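Local coordinates for poly(ADP-ribose) glycohydrolase (Thermomonospora curvata, PDB 3SII), which probably hydrolyses the ribose–ribose glycosidic linkages of poly(ADP-ribose), using a catalytic domain of the macrodomain superfamily to bind and release ADP-ribose units, at residues V69-T74 and P265-F270; L217-C222 and F255-T260. All blocks are in the same frame, centred on the assembly; numbering follows the deposited sequence.

Contact 1 of 2, residues V69-T74 and P265-F270. With A1R (5'-O-[(S)-{[(S)-{[(2R,3R,4S)-3,4-dihydroxypyrrolidin-2-yl]methoxy}(hydroxy)phosphoryl]oxy}(hydroxy)phosphoryl]adenosine), chain B.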
loop_
_atom_site.group_PDB
_atom_site.type_symbol
_atom_site.label_atom_id
_atom_site.label_comp_id
_atom_site.label_asym_id
_atom_site.label_seq_id
_atom_site.Cartn_x
_atom_site.Cartn_y
_atom_site.Cartn_z
ATOM N N VAL A 69 11.715 -10.887 -5.047
ATOM C CA VAL A 69 11.900 -9.470 -5.357
ATOM C C VAL A 69 11.757 -9.294 -6.862
ATOM O O VAL A 69 12.390 -10.018 -7.636
ATOM C CB VAL A 69 13.279 -8.948 -4.908
ATOM C CG1 VAL A 69 13.411 -7.459 -5.227
ATOM C CG2 VAL A 69 13.469 -9.179 -3.422
ATOM N N THR A 70 10.913 -8.352 -7.283
ATOM C CA THR A 70 10.670 -8.106 -8.705
ATOM C C THR A 70 10.690 -6.611 -8.978
ATOM O O THR A 70 10.649 -5.808 -8.034
ATOM C CB THR A 70 9.306 -8.659 -9.167
ATOM O OG1 THR A 70 8.251 -7.853 -8.628
ATOM C CG2 THR A 70 9.126 -10.106 -8.715
ATOM N N GLU A 71 10.755 -6.244 -10.257
ATOM C CA GLU A 71 10.677 -4.839 -10.676
ATOM C C GLU A 71 9.249 -4.452 -11.052
ATOM O O GLU A 71 9.005 -3.423 -11.697
ATOM C CB GLU A 71 11.616 -4.570 -11.854
ATOM C CG GLU A 71 13.082 -4.821 -11.547
ATOM C CD GLU A 71 13.988 -4.407 -12.693
ATOM O OE1 GLU A 71 13.824 -3.277 -13.198
ATOM O OE2 GLU A 71 14.855 -5.211 -13.092
ATOM N N GLU A 72 8.307 -5.294 -10.645
ATOM C CA GLU A 72 6.891 -5.025 -10.840
ATOM C C GLU A 72 6.409 -3.822 -10.039
ATOM O O GLU A 72 6.902 -3.547 -8.942
ATOM C CB GLU A 72 6.071 -6.237 -10.401
ATOM C CG GLU A 72 6.162 -7.448 -11.307
ATOM C CD GLU A 72 5.541 -8.672 -10.669
ATOM O OE1 GLU A 72 5.904 -8.987 -9.513
ATOM O OE2 GLU A 72 4.675 -9.311 -11.308
ATOM N N THR A 73 5.419 -3.119 -10.576
ATOM C CA THR A 73 4.622 -2.223 -9.751
ATOM C C THR A 73 3.822 -3.047 -8.739
ATOM O O THR A 73 3.595 -4.251 -8.919
ATOM C CB THR A 73 3.611 -1.409 -10.573
ATOM O OG1 THR A 73 2.677 -2.311 -11.192
ATOM C CG2 THR A 73 4.321 -0.588 -11.649
ATOM N N THR A 74 3.412 -2.390 -7.665
ATOM C CA THR A 74 2.524 -2.994 -6.680
ATOM C C THR A 74 1.326 -3.664 -7.359
ATOM O O THR A 74 1.018 -4.835 -7.089
ATOM C CB THR A 74 2.009 -1.933 -5.698
ATOM O OG1 THR A 74 3.119 -1.201 -5.162
ATOM C CG2 THR A 74 1.222 -2.574 -4.551
ATOM N N PRO A 265 17.966 2.105 -7.488
ATOM C CA PRO A 265 18.601 1.803 -6.197
ATOM C C PRO A 265 17.677 1.195 -5.141
ATOM O O PRO A 265 18.133 0.405 -4.307
ATOM C CB PRO A 265 19.119 3.173 -5.732
ATOM C CG PRO A 265 18.251 4.157 -6.443
ATOM C CD PRO A 265 17.992 3.549 -7.788
ATOM N N ARG A 266 16.404 1.571 -5.150
ATOM C CA ARG A 266 15.464 0.989 -4.207
ATOM C C ARG A 266 15.318 -0.507 -4.477
ATOM O O ARG A 266 15.298 -1.330 -3.553
ATOM C CB ARG A 266 14.100 1.662 -4.351
ATOM C CG ARG A 266 13.830 2.824 -3.396
ATOM C CD ARG A 266 14.697 4.034 -3.652
ATOM N NE ARG A 266 14.557 4.592 -4.999
ATOM C CZ ARG A 266 14.295 5.871 -5.258
ATOM N NH1 ARG A 266 14.090 6.720 -4.262
ATOM N NH2 ARG A 266 14.221 6.297 -6.516
ATOM N N HIS A 267 15.196 -0.857 -5.754
ATOM C CA HIS A 267 15.116 -2.255 -6.135
ATOM C C HIS A 267 16.412 -3.005 -5.836
ATOM O O HIS A 267 16.384 -4.127 -5.330
ATOM C CB HIS A 267 14.774 -2.392 -7.612
ATOM C CG HIS A 267 14.860 -3.798 -8.108
ATOM N ND1 HIS A 267 16.005 -4.317 -8.676
ATOM C CD2 HIS A 267 13.955 -4.807 -8.095
ATOM C CE1 HIS A 267 15.795 -5.579 -9.003
ATOM N NE2 HIS A 267 14.559 -5.900 -8.660
ATOM N N ALA A 268 17.547 -2.393 -6.155
ATOM C CA ALA A 268 18.842 -3.009 -5.884
ATOM C C ALA A 268 18.997 -3.395 -4.411
ATOM O O ALA A 268 19.466 -4.489 -4.096
ATOM C CB ALA A 268 19.967 -2.067 -6.308
ATOM N N ALA A 269 18.574 -2.512 -3.508
ATOM C CA ALA A 269 18.701 -2.763 -2.075
ATOM C C ALA A 269 17.875 -3.979 -1.645
ATOM O O ALA A 269 18.324 -4.793 -0.835
ATOM C CB ALA A 269 18.286 -1.529 -1.294
ATOM N N PHE A 270 16.669 -4.113 -2.194
ATOM C CA PHE A 270 15.831 -5.254 -1.859
ATOM C C PHE A 270 16.369 -6.534 -2.481
ATOM O O PHE A 270 16.375 -7.574 -1.829
ATOM C CB PHE A 270 14.369 -5.001 -2.239
ATOM C CG PHE A 270 13.622 -4.197 -1.205
ATOM C CD1 PHE A 270 12.777 -4.828 -0.301
ATOM C CD2 PHE A 270 13.804 -2.826 -1.105
ATOM C CE1 PHE A 270 12.106 -4.100 0.670
ATOM C CE2 PHE A 270 13.135 -2.088 -0.136
ATOM C CZ PHE A 270 12.290 -2.733 0.758
HETATM N N1 A1R B . 5.043 0.085 -7.391
HETATM C C2 A1R B . 6.143 -0.384 -6.730
HETATM N N3 A1R B . 7.159 0.434 -6.336
HETATM C C4 A1R B . 6.980 1.705 -6.655
HETATM C C5 A1R B . 5.900 2.292 -7.311
HETATM C C6 A1R B . 4.914 1.399 -7.678
HETATM N N6 A1R B . 3.750 1.836 -8.381
HETATM N N7 A1R B . 6.095 3.661 -7.442
HETATM C C8 A1R B . 7.283 3.907 -6.858
HETATM N N9 A1R B . 7.872 2.756 -6.366
HETATM C "C1'" A1R B . 9.131 2.610 -5.658
HETATM C "C2'" A1R B . 10.118 3.692 -5.936
HETATM O "O2'" A1R B . 11.408 3.182 -5.926
HETATM C "C3'" A1R B . 9.930 4.636 -4.813
HETATM O "O3'" A1R B . 11.093 5.319 -4.497
HETATM O "O4'" A1R B . 8.904 2.630 -4.271
HETATM C "C4'" A1R B . 9.525 3.747 -3.692
HETATM C "C5'" A1R B . 8.649 4.459 -2.683
HETATM O "O5'" A1R B . 7.504 4.967 -3.294
HETATM P PA A1R B . 6.843 6.329 -2.777
HETATM O O1A A1R B . 5.494 6.339 -3.439
HETATM O O2A A1R B . 7.651 7.552 -3.038
HETATM O O3A A1R B . 6.621 6.080 -1.227
HETATM P PB A1R B . 6.923 7.030 0.026
HETATM O O1B A1R B . 8.389 7.363 0.168
HETATM O O2B A1R B . 6.398 6.300 1.229
HETATM O O5N A1R B . 6.193 8.406 -0.227
HETATM C C5N A1R B . 4.859 8.602 0.128
HETATM N N4N A1R B . 4.140 9.662 -1.461
HETATM C C1N A1R B . 2.818 9.475 -2.044
HETATM O O2N A1R B . 0.746 9.969 -1.002
HETATM C C2N A1R B . 1.902 9.242 -0.882
HETATM O O3N A1R B . 2.819 10.951 0.496
HETATM C C3N A1R B . 2.734 9.582 0.299
HETATM C C4N A1R B . 4.173 9.654 0.092
HETATM O O HOH W 1 14.203 -8.519 -9.291
#
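His267 on helix 265-273 faces Val69, Thr70 and Glu71 at the end of strand 66-70, the outermost parallel strand of the macrodomain sheet. The imidazole reaches the strand because its CG stands anti to the backbone N (chi1 172°). Glu71 CG lies over one ring face, 3.6 Å from the centroid of the His267 ring and 20° off its normal, which is CH-pi geometry with the methylene displaced toward the rim. At the ring edge, Thr70 O approaches His267 CD2 at 3.5 Å. Water 1 sits in the ring plane, 2.7 Å from His267 NE2, and donates to Val69 O, linking side chain and strand where no direct hydrogen bond crosses. Val69 divides its branches along the helix: CG1 packs obliquely beside the imidazole and meets Phe270 CB at 4.0 Å, while CG2 rests 3.7 Å from Phe270 O.

At the strand's last residue, Thr70 OG1 accepts from Glu72 N in an ST turn and donates to Glu72 OE1, on that oxygen's anti lone pair; Arg80 holds OE2. Thr73 then N-caps helix 74-84 through Ala76 N.

Arg266 carries the helix's contact with the bound dihydroxypyrrolidine analogue of ADP-ribose. Bends at chi2 and chi3 bring its guanidinium under the adenosine ribose, with A1R O3' 3.2 Å from the guanidinium plane and over its centre, while NE pairs with Asp259 and NH1 bonds to Cys222 O. An alanine here is likely to leave Asp259 without its charged mate, Cys222 O without this donor, and the ribose hydroxyl without the flat group beneath it. At the adenine's opposite end, Thr74 N donates to A1R N1 at 3.0 Å with an N-H...N angle of 157°.

Contact 2 of 2, residues L217-C222 and F255-T260. With A1R (5'-O-[(S)-{[(S)-{[(2R,3R,4S)-3,4-dihydroxypyrrolidin-2-yl]methoxy}(hydroxy)phosphoryl]oxy}(hydroxy)phosphoryl]adenosine), chain B.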
loop_
_atom_site.group_PDB
_atom_site.type_symbol
_atom_site.label_atom_id
_atom_site.label_comp_id
_atom_site.label_asym_id
_atom_site.label_seq_id
_atom_site.Cartn_x
_atom_site.Cartn_y
_atom_site.Cartn_z
ATOM N N LEU A 217 4.620 -6.273 -0.829
ATOM C CA LEU A 217 5.319 -5.221 -0.079
ATOM C C LEU A 217 6.294 -4.513 -1.027
ATOM O O LEU A 217 6.277 -4.744 -2.238
ATOM C CB LEU A 217 6.068 -5.821 1.114
ATOM C CG LEU A 217 5.179 -6.656 2.054
ATOM C CD1 LEU A 217 6.032 -7.318 3.127
ATOM C CD2 LEU A 217 4.067 -5.815 2.673
ATOM N N GLY A 218 7.147 -3.645 -0.496
ATOM C CA GLY A 218 8.072 -2.925 -1.361
ATOM C C GLY A 218 8.853 -1.891 -0.582
ATOM O O GLY A 218 8.974 -2.007 0.652
ATOM N N ALA A 219 9.366 -0.896 -1.302
ATOM C CA ALA A 219 10.255 0.127 -0.746
ATOM C C ALA A 219 9.484 1.251 -0.058
ATOM O O ALA A 219 9.625 2.437 -0.382
ATOM C CB ALA A 219 11.189 0.676 -1.838
ATOM N N TRP A 220 8.640 0.831 0.873
ATOM C CA TRP A 220 7.863 1.689 1.753
ATOM C C TRP A 220 8.690 2.862 2.274
ATOM O O TRP A 220 9.747 2.668 2.875
ATOM C CB TRP A 220 7.422 0.800 2.912
ATOM C CG TRP A 220 6.427 1.351 3.902
ATOM C CD1 TRP A 220 5.319 2.127 3.659
ATOM C CD2 TRP A 220 6.463 1.128 5.311
ATOM N NE1 TRP A 220 4.659 2.384 4.846
ATOM C CE2 TRP A 220 5.342 1.775 5.869
ATOM C CE3 TRP A 220 7.331 0.419 6.157
ATOM C CZ2 TRP A 220 5.076 1.755 7.241
ATOM C CZ3 TRP A 220 7.072 0.402 7.510
ATOM C CH2 TRP A 220 5.951 1.060 8.042
ATOM N N GLY A 221 8.213 4.078 2.029
ATOM C CA GLY A 221 8.845 5.265 2.587
ATOM C C GLY A 221 10.153 5.695 1.942
ATOM O O GLY A 221 10.783 6.644 2.404
ATOM N N CYS A 222 10.544 5.036 0.854
ATOM C CA CYS A 222 11.879 5.242 0.283
ATOM C C CYS A 222 11.919 6.207 -0.897
ATOM O O CYS A 222 12.961 6.363 -1.539
ATOM C CB CYS A 222 12.498 3.900 -0.108
ATOM S SG CYS A 222 12.826 2.823 1.295
ATOM N N PHE A 255 8.288 -8.513 -2.915
ATOM C CA PHE A 255 8.746 -7.138 -2.823
ATOM C C PHE A 255 8.767 -6.607 -4.238
ATOM O O PHE A 255 9.705 -6.857 -5.001
ATOM C CB PHE A 255 10.116 -7.064 -2.146
ATOM C CG PHE A 255 10.090 -7.513 -0.708
ATOM C CD1 PHE A 255 9.673 -6.645 0.292
ATOM C CD2 PHE A 255 10.464 -8.798 -0.362
ATOM C CE1 PHE A 255 9.635 -7.052 1.626
ATOM C CE2 PHE A 255 10.430 -9.223 0.969
ATOM C CZ PHE A 255 10.009 -8.344 1.968
ATOM N N ALA A 256 7.691 -5.920 -4.594
ATOM C CA ALA A 256 7.533 -5.357 -5.928
ATOM C C ALA A 256 8.063 -3.935 -5.878
ATOM O O ALA A 256 7.450 -3.048 -5.283
ATOM C CB ALA A 256 6.065 -5.391 -6.341
ATOM N N VAL A 257 9.220 -3.723 -6.497
ATOM C CA VAL A 257 9.896 -2.440 -6.418
ATOM C C VAL A 257 10.159 -1.912 -7.827
ATOM O O VAL A 257 11.104 -2.343 -8.515
ATOM C CB VAL A 257 11.212 -2.543 -5.635
ATOM C CG1 VAL A 257 11.775 -1.142 -5.403
ATOM C CG2 VAL A 257 10.982 -3.276 -4.306
ATOM N N TRP A 258 9.303 -0.984 -8.246
ATOM C CA TRP A 258 9.390 -0.332 -9.548
ATOM C C TRP A 258 10.064 1.024 -9.354
ATOM O O TRP A 258 9.445 1.966 -8.853
ATOM C CB TRP A 258 7.984 -0.145 -10.125
ATOM C CG TRP A 258 7.969 0.564 -11.440
ATOM C CD1 TRP A 258 8.575 0.155 -12.594
ATOM C CD2 TRP A 258 7.327 1.806 -11.744
ATOM N NE1 TRP A 258 8.344 1.064 -13.599
ATOM C CE2 TRP A 258 7.580 2.089 -13.102
ATOM C CE3 TRP A 258 6.555 2.705 -11.003
ATOM C CZ2 TRP A 258 7.098 3.234 -13.732
ATOM C CZ3 TRP A 258 6.075 3.846 -11.630
ATOM C CH2 TRP A 258 6.346 4.098 -12.983
ATOM N N ASP A 259 11.332 1.113 -9.747
ATOM C CA ASP A 259 12.151 2.292 -9.475
ATOM C C ASP A 259 12.718 2.808 -10.787
ATOM O O ASP A 259 13.603 2.185 -11.373
ATOM C CB ASP A 259 13.300 1.922 -8.524
ATOM C CG ASP A 259 14.072 3.130 -8.032
ATOM O OD1 ASP A 259 13.823 4.256 -8.525
ATOM O OD2 ASP A 259 14.936 2.950 -7.143
ATOM N N THR A 260 12.215 3.949 -11.242
ATOM C CA THR A 260 12.608 4.472 -12.543
ATOM C C THR A 260 13.871 5.331 -12.498
ATOM O O THR A 260 14.369 5.760 -13.539
ATOM C CB THR A 260 11.461 5.268 -13.196
ATOM O OG1 THR A 260 11.133 6.400 -12.382
ATOM C CG2 THR A 260 10.227 4.384 -13.359
HETATM N N1 A1R B . 5.043 0.085 -7.391
HETATM C C2 A1R B . 6.143 -0.384 -6.730
HETATM N N3 A1R B . 7.159 0.434 -6.336
HETATM C C4 A1R B . 6.980 1.705 -6.655
HETATM C C5 A1R B . 5.900 2.292 -7.311
HETATM C C6 A1R B . 4.914 1.399 -7.678
HETATM N N6 A1R B . 3.750 1.836 -8.381
HETATM N N7 A1R B . 6.095 3.661 -7.442
HETATM C C8 A1R B . 7.283 3.907 -6.858
HETATM N N9 A1R B . 7.872 2.756 -6.366
HETATM C "C1'" A1R B . 9.131 2.610 -5.658
HETATM C "C2'" A1R B . 10.118 3.692 -5.936
HETATM O "O2'" A1R B . 11.408 3.182 -5.926
HETATM C "C3'" A1R B . 9.930 4.636 -4.813
HETATM O "O3'" A1R B . 11.093 5.319 -4.497
HETATM O "O4'" A1R B . 8.904 2.630 -4.271
HETATM C "C4'" A1R B . 9.525 3.747 -3.692
HETATM C "C5'" A1R B . 8.649 4.459 -2.683
HETATM O "O5'" A1R B . 7.504 4.967 -3.294
HETATM P PA A1R B . 6.843 6.329 -2.777
HETATM O O1A A1R B . 5.494 6.339 -3.439
HETATM O O2A A1R B . 7.651 7.552 -3.038
HETATM O O3A A1R B . 6.621 6.080 -1.227
HETATM P PB A1R B . 6.923 7.030 0.026
HETATM O O1B A1R B . 8.389 7.363 0.168
HETATM O O2B A1R B . 6.398 6.300 1.229
HETATM O O5N A1R B . 6.193 8.406 -0.227
HETATM C C5N A1R B . 4.859 8.602 0.128
HETATM N N4N A1R B . 4.140 9.662 -1.461
HETATM C C1N A1R B . 2.818 9.475 -2.044
HETATM O O2N A1R B . 0.746 9.969 -1.002
HETATM C C2N A1R B . 1.902 9.242 -0.882
HETATM O O3N A1R B . 2.819 10.951 0.496
HETATM C C3N A1R B . 2.734 9.582 0.299
HETATM C C4N A1R B . 4.173 9.654 0.092
HETATM O O HOH W 2 4.899 -2.736 -4.013
HETATM O O HOH W 3 8.293 -0.790 -3.908
#
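Leu217 and Phe255 form a parallel beta bridge with side chains side by side on one face of the sheet, Leu217 CB 3.8 Å from Phe255 CD1. The backbones are bonded there as well: Ala256 N donates to Leu217 O at 3.0 Å, and Phe255 CA adds a CA-H...O contact to the same oxygen. Gly218 comes next, and a side chain on it would run into Ala256 O.

From this tight end the chains separate, and water fills in: water 2 reaches back to Leu217 O from Ala256 O, and water 3 accepts from Ala219 N and lies 2.8 Å from Ala256 O. Beyond the bridge, Val257 supplies the side-chain packing: CG2 flanks Gly218 CA and CG1 meets Ala219 CB at 4.0 Å.

The diverging segments bind the ligand, as expected for strand ends in a macrodomain. In the type II turn Ala219-Cys222, Gly221 N lies 3.0 Å from A1R O2B on the diphosphate, while the Trp258 ring presents its edge to the adenine.

Strands 214-217 and 252-256 are sheet neighbours beneath helix 229-240, where Phe236 touches Leu217 and Leu240 touches Phe255; Phe270 of helix 265-273 also meets the Phe255 ring.

How the contacts relate
Contact 2 is buried, all of its touching residues lying inside the protein, whereas contact 1 is a surface contact at the outermost strand 66-70. Their chemistry follows: contact 2 joins parallel sheet neighbours by a direct backbone bond, and contact 1 joins strand to helix by ring packing and one water. They share the sheet, since 66-70 and 252-256 are adjacent in it; Thr70 O to Val257 N, 3.0 Å, is a probable hydrogen bond between them. The arginine–aspartate salt bridge also ties them together beside the ligand. Both touch A1R: 69-74 at the adenine, 265-270 at the ribose, 255-260 at both, and 217-222 at the ribose and diphosphate.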